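Local coordinates for protein pyridoxine 4-oxidase (Mesorhizobium loti, PDB 4HA6) that probably oxidises pyridoxine at its 4-hydroxymethyl group, using bound FAD, as a member of the GMC oxidoreductase family, at residues N288-A302 and S354-R368. Numbering follows the deposited sequence.
Sequences NLQDHLLGAGNLYAA and SAYSLLFGITHPTSR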
loop_
_atom_site.group_PDB
_atom_site.type_symbol
_atom_site.label_atom_id
_atom_site.label_comp_id
_atom_site.label_asym_id
_atom_site.label_seq_id
_atom_site.Cartn_x
_atom_site.Cartn_y
_atom_site.Cartn_z
ATOM N N ASN A 288 0.177 0.218 15.966
ATOM C CA ASN A 288 0.748 -0.768 15.023
ATOM C C ASN A 288 0.913 -0.180 13.611
ATOM O O ASN A 288 1.042 -0.930 12.632
ATOM C CB ASN A 288 -0.109 -2.071 14.997
ATOM C CG ASN A 288 0.499 -3.218 14.138
ATOM O OD1 ASN A 288 -0.130 -3.723 13.171
ATOM N ND2 ASN A 288 1.703 -3.643 14.503
ATOM N N LEU A 289 0.907 1.151 13.489
ATOM C CA LEU A 289 1.051 1.782 12.166
ATOM C C LEU A 289 2.410 1.469 11.549
ATOM O O LEU A 289 3.454 1.726 12.167
ATOM C CB LEU A 289 0.870 3.303 12.224
ATOM C CG LEU A 289 1.299 4.060 10.942
ATOM C CD1 LEU A 289 0.346 3.756 9.812
ATOM C CD2 LEU A 289 1.411 5.591 11.131
ATOM N N GLN A 290 2.394 0.930 10.330
ATOM C CA GLN A 290 3.632 0.632 9.596
ATOM C C GLN A 290 3.634 1.283 8.217
ATOM O O GLN A 290 2.578 1.543 7.653
ATOM C CB GLN A 290 3.787 -0.881 9.421
ATOM C CG GLN A 290 3.942 -1.628 10.732
ATOM C CD GLN A 290 3.564 -3.083 10.592
ATOM O OE1 GLN A 290 4.253 -3.850 9.910
ATOM N NE2 GLN A 290 2.434 -3.463 11.192
ATOM N N ASP A 291 4.823 1.494 7.660
ATOM C CA ASP A 291 4.958 2.004 6.299
ATOM C C ASP A 291 6.344 1.608 5.796
ATOM O O ASP A 291 7.224 1.261 6.597
ATOM C CB ASP A 291 4.777 3.526 6.273
ATOM C CG ASP A 291 4.929 4.133 4.869
ATOM O OD1 ASP A 291 4.583 3.462 3.858
ATOM O OD2 ASP A 291 5.386 5.304 4.785
ATOM N N HIS A 292 6.529 1.610 4.477
ATOM C CA HIS A 292 7.854 1.350 3.896
ATOM C C HIS A 292 8.506 2.695 3.617
ATOM O O HIS A 292 7.809 3.666 3.319
ATOM C CB HIS A 292 7.746 0.581 2.573
ATOM C CG HIS A 292 7.585 -0.902 2.718
ATOM N ND1 HIS A 292 6.584 -1.603 2.078
ATOM C CD2 HIS A 292 8.320 -1.823 3.386
ATOM C CE1 HIS A 292 6.695 -2.890 2.364
ATOM N NE2 HIS A 292 7.741 -3.048 3.157
ATOM N N LEU A 293 9.836 2.741 3.709
ATOM C CA LEU A 293 10.618 3.887 3.264
ATOM C C LEU A 293 11.478 3.524 2.050
ATOM O O LEU A 293 11.889 2.361 1.885
ATOM C CB LEU A 293 11.544 4.374 4.385
ATOM C CG LEU A 293 10.872 5.070 5.561
ATOM C CD1 LEU A 293 11.844 5.197 6.728
ATOM C CD2 LEU A 293 10.379 6.443 5.114
ATOM N N LEU A 294 11.749 4.525 1.209
ATOM C CA LEU A 294 12.784 4.401 0.188
ATOM C C LEU A 294 13.752 5.567 0.320
ATOM O O LEU A 294 13.328 6.716 0.464
ATOM C CB LEU A 294 12.178 4.390 -1.212
ATOM C CG LEU A 294 11.417 3.124 -1.598
ATOM C CD1 LEU A 294 10.726 3.276 -2.942
ATOM C CD2 LEU A 294 12.375 1.939 -1.616
ATOM N N GLY A 295 15.050 5.279 0.269
ATOM C CA GLY A 295 16.046 6.323 0.272
ATOM C C GLY A 295 16.098 6.972 -1.100
ATOM O O GLY A 295 16.332 6.294 -2.114
ATOM N N ALA A 296 15.881 8.284 -1.134
ATOM C CA ALA A 296 15.867 9.032 -2.391
ATOM C C ALA A 296 16.986 10.067 -2.400
ATOM O O ALA A 296 16.772 11.208 -1.993
ATOM C CB ALA A 296 14.514 9.731 -2.582
ATOM N N GLY A 297 18.174 9.671 -2.859
ATOM C CA GLY A 297 18.413 8.313 -3.334
ATOM C C GLY A 297 19.887 8.143 -3.632
ATOM O O GLY A 297 20.664 9.094 -3.497
ATOM N N ASN A 298 20.289 6.934 -4.006
ATOM C CA ASN A 298 21.646 6.714 -4.510
ATOM C C ASN A 298 21.656 7.314 -5.933
ATOM O O ASN A 298 21.393 6.615 -6.919
ATOM C CB ASN A 298 21.939 5.206 -4.507
ATOM C CG ASN A 298 23.400 4.872 -4.746
ATOM O OD1 ASN A 298 23.738 3.714 -5.023
ATOM N ND2 ASN A 298 24.277 5.869 -4.622
ATOM N N LEU A 299 21.915 8.624 -6.013
ATOM C CA LEU A 299 21.743 9.427 -7.228
ATOM C C LEU A 299 23.002 9.401 -8.099
ATOM O O LEU A 299 24.097 9.695 -7.605
ATOM C CB LEU A 299 21.466 10.880 -6.823
ATOM C CG LEU A 299 20.606 11.833 -7.660
ATOM C CD1 LEU A 299 21.312 13.191 -7.869
ATOM C CD2 LEU A 299 20.131 11.218 -8.973
ATOM N N TYR A 300 22.841 9.073 -9.383
ATOM C CA TYR A 300 23.972 8.999 -10.329
ATOM C C TYR A 300 23.843 9.973 -11.498
ATOM O O TYR A 300 22.817 10.007 -12.188
ATOM C CB TYR A 300 24.102 7.579 -10.903
ATOM C CG TYR A 300 24.465 6.552 -9.867
ATOM C CD1 TYR A 300 25.797 6.249 -9.610
ATOM C CD2 TYR A 300 23.477 5.900 -9.119
ATOM C CE1 TYR A 300 26.151 5.310 -8.640
ATOM C CE2 TYR A 300 23.819 4.955 -8.144
ATOM C CZ TYR A 300 25.161 4.670 -7.914
ATOM O OH TYR A 300 25.525 3.744 -6.961
ATOM N N ALA A 301 24.893 10.749 -11.745
ATOM C CA ALA A 301 24.949 11.549 -12.963
ATOM C C ALA A 301 25.030 10.584 -14.141
ATOM O O ALA A 301 25.788 9.604 -14.091
ATOM C CB ALA A 301 26.171 12.472 -12.942
ATOM N N ALA A 302 24.261 10.840 -15.197
ATOM C CA ALA A 302 24.286 9.945 -16.358
ATOM C C ALA A 302 25.314 10.374 -17.401
ATOM O O ALA A 302 25.514 11.570 -17.632
ATOM C CB ALA A 302 22.907 9.815 -16.982
ATOM N N SER A 354 19.324 13.986 -17.019
ATOM C CA SER A 354 20.757 14.062 -16.693
ATOM C C SER A 354 21.198 13.096 -15.585
ATOM O O SER A 354 22.398 12.919 -15.333
ATOM C CB SER A 354 21.119 15.481 -16.269
ATOM O OG SER A 354 20.708 15.720 -14.934
ATOM N N ALA A 355 20.233 12.478 -14.919
ATOM C CA ALA A 355 20.553 11.601 -13.800
ATOM C C ALA A 355 19.496 10.524 -13.599
ATOM O O ALA A 355 18.364 10.624 -14.105
ATOM C CB ALA A 355 20.745 12.420 -12.509
ATOM N N TYR A 356 19.888 9.482 -12.872
ATOM C CA TYR A 356 18.954 8.461 -12.410
ATOM C C TYR A 356 19.297 8.131 -10.969
ATOM O O TYR A 356 20.434 8.349 -10.525
ATOM C CB TYR A 356 19.024 7.206 -13.272
ATOM C CG TYR A 356 20.412 6.592 -13.393
ATOM C CD1 TYR A 356 21.298 7.013 -14.380
ATOM C CD2 TYR A 356 20.814 5.562 -12.548
ATOM C CE1 TYR A 356 22.556 6.446 -14.503
ATOM C CE2 TYR A 356 22.074 4.990 -12.659
ATOM C CZ TYR A 356 22.940 5.439 -13.637
ATOM O OH TYR A 356 24.194 4.873 -13.759
ATOM N N SER A 357 18.305 7.639 -10.234
ATOM C CA SER A 357 18.492 7.290 -8.836
ATOM C C SER A 357 18.238 5.812 -8.648
ATOM O O SER A 357 17.348 5.242 -9.284
ATOM C CB SER A 357 17.515 8.058 -7.940
ATOM O OG SER A 357 17.885 9.411 -7.789
ATOM N N LEU A 358 19.036 5.193 -7.784
ATOM C CA LEU A 358 18.723 3.869 -7.278
ATOM C C LEU A 358 18.087 4.106 -5.916
ATOM O O LEU A 358 18.651 4.804 -5.066
ATOM C CB LEU A 358 19.978 3.008 -7.139
ATOM C CG LEU A 358 20.879 2.819 -8.362
ATOM C CD1 LEU A 358 21.783 1.630 -8.137
ATOM C CD2 LEU A 358 20.095 2.658 -9.654
ATOM N N LEU A 359 16.899 3.555 -5.724
ATOM C CA LEU A 359 16.179 3.744 -4.485
ATOM C C LEU A 359 16.489 2.540 -3.615
ATOM O O LEU A 359 16.680 1.429 -4.124
ATOM C CB LEU A 359 14.687 3.864 -4.775
ATOM C CG LEU A 359 14.374 4.891 -5.871
ATOM C CD1 LEU A 359 12.908 4.872 -6.247
ATOM C CD2 LEU A 359 14.795 6.293 -5.435
ATOM N N PHE A 360 16.590 2.752 -2.311
ATOM C CA PHE A 360 17.005 1.667 -1.421
ATOM C C PHE A 360 16.121 1.720 -0.186
ATOM O O PHE A 360 15.747 2.820 0.286
ATOM C CB PHE A 360 18.506 1.761 -1.088
ATOM C CG PHE A 360 18.912 3.081 -0.479
ATOM C CD1 PHE A 360 19.318 4.143 -1.287
ATOM C CD2 PHE A 360 18.865 3.266 0.906
ATOM C CE1 PHE A 360 19.676 5.379 -0.732
ATOM C CE2 PHE A 360 19.227 4.500 1.481
ATOM C CZ PHE A 360 19.628 5.558 0.654
ATOM N N GLY A 361 15.733 0.549 0.315
ATOM C CA GLY A 361 14.772 0.495 1.410
ATOM C C GLY A 361 14.950 -0.772 2.220
ATOM O O GLY A 361 15.759 -1.626 1.846
ATOM N N ILE A 362 14.221 -0.895 3.331
ATOM C CA ILE A 362 14.201 -2.153 4.078
ATOM C C ILE A 362 12.801 -2.737 3.945
ATOM O O ILE A 362 11.816 -1.991 3.814
ATOM C CB ILE A 362 14.567 -1.961 5.574
ATOM C CG1 ILE A 362 13.571 -1.016 6.273
ATOM C CG2 ILE A 362 15.998 -1.448 5.699
ATOM C CD1 ILE A 362 13.773 -0.954 7.771
ATOM N N THR A 363 12.694 -4.061 3.965
ATOM C CA THR A 363 11.424 -4.669 3.564
ATOM C C THR A 363 10.470 -4.946 4.704
ATOM O O THR A 363 9.257 -5.052 4.479
ATOM C CB THR A 363 11.644 -5.983 2.808
ATOM O OG1 THR A 363 12.577 -6.793 3.534
ATOM C CG2 THR A 363 12.178 -5.713 1.410
ATOM N N HIS A 364 11.000 -5.093 5.921
ATOM C CA HIS A 364 10.163 -5.424 7.081
ATOM C C HIS A 364 10.563 -4.568 8.295
ATOM O O HIS A 364 11.164 -5.076 9.246
ATOM C CB HIS A 364 10.300 -6.917 7.408
ATOM C CG HIS A 364 9.919 -7.817 6.273
ATOM N ND1 HIS A 364 10.816 -8.208 5.302
ATOM C CD2 HIS A 364 8.724 -8.357 5.919
ATOM C CE1 HIS A 364 10.201 -8.983 4.423
ATOM N NE2 HIS A 364 8.927 -9.078 4.767
ATOM N N PRO A 365 10.236 -3.262 8.269
ATOM C CA PRO A 365 10.628 -2.397 9.397
ATOM C C PRO A 365 10.021 -2.878 10.711
ATOM O O PRO A 365 8.865 -3.350 10.721
ATOM C CB PRO A 365 10.027 -1.029 9.026
ATOM C CG PRO A 365 8.932 -1.334 8.006
ATOM C CD PRO A 365 9.454 -2.541 7.248
ATOM N N THR A 366 10.793 -2.780 11.791
ATOM C CA THR A 366 10.309 -3.191 13.100
ATOM C C THR A 366 9.772 -2.014 13.884
ATOM O O THR A 366 9.110 -2.222 14.893
ATOM C CB THR A 366 11.377 -3.950 13.942
ATOM O OG1 THR A 366 12.472 -3.078 14.250
ATOM C CG2 THR A 366 11.891 -5.140 13.177
ATOM N N SER A 367 10.050 -0.784 13.434
ATOM C CA SER A 367 9.431 0.395 14.050
ATOM C C SER A 367 7.906 0.341 13.916
ATOM O O SER A 367 7.368 -0.289 12.994
ATOM C CB SER A 367 9.956 1.699 13.427
ATOM O OG SER A 367 11.373 1.758 13.498
ATOM N N ARG A 368 7.216 0.993 14.847
ATOM C CA ARG A 368 5.755 0.980 14.870
ATOM C C ARG A 368 5.261 2.343 15.324
ATOM O O ARG A 368 5.753 2.884 16.322
ATOM C CB ARG A 368 5.238 -0.104 15.818
ATOM C CG ARG A 368 5.500 -1.537 15.362
ATOM C CD ARG A 368 4.690 -1.866 14.099
ATOM N NE ARG A 368 4.807 -3.277 13.723
ATOM C CZ ARG A 368 5.841 -3.798 13.065
ATOM N NH1 ARG A 368 6.869 -3.034 12.696
ATOM N NH2 ARG A 368 5.846 -5.093 12.763
HETATM O O HOH W 1 6.653 -4.225 9.047
HETATM O O HOH W 2 6.920 0.958 10.244
HETATM O O HOH W 3 11.214 -0.351 1.547
HETATM O O HOH W 4 11.148 0.620 4.818
#
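Arg368 NH1 donates to both Pro365 O and Ser367 O, each at 2.8 Å, while its guanidinium lies flat against the Gln290 amide. These residues sit in the loops flanking two neighbouring antiparallel strands, 293-302 and 355-362, in a sheet consistent with the substrate-binding domain of GMC oxidoreductases. The stacked planes are 5° apart, with Gln290 CD centred 3.3 Å above the guanidinium; a turn about CB-CG (chi2 -67°) brings the arginine there. Gln290 NE2 donates to Asn288 O almost in the amide plane, and Gln290 also bonds Leu484. With an alanine in place of Arg368, the Gln290 amide would probably lose its stacking partner, and Pro365 O and Ser367 O their guanidinium donor. Nearer the strands, His292 NE2 donates to Thr363 O at 2.8 Å, and ND1 is hydrogen-bonded to His446, which lines the pyridoxamine pocket. His292 is thus a second-shell residue, and with both ring nitrogens bonded its rotation is probably fixed. The pairing illustrates how a sheet absorbs a kink: 293-302 turns a corner at Ala296, a cis peptide precedes Gly297, and regular pairing resumes beyond, Tyr300 N reaching Tyr356 O at 2.8 Å. There Tyr300 CB sits over one face of the Tyr356 ring, 3.9 Å from its centroid; the two rings, 20° from parallel, barely overlap. Water 1 bridges the two loops, donating to Gln290 OE1 at 2.6 Å and Pro365 O at 2.9 Å.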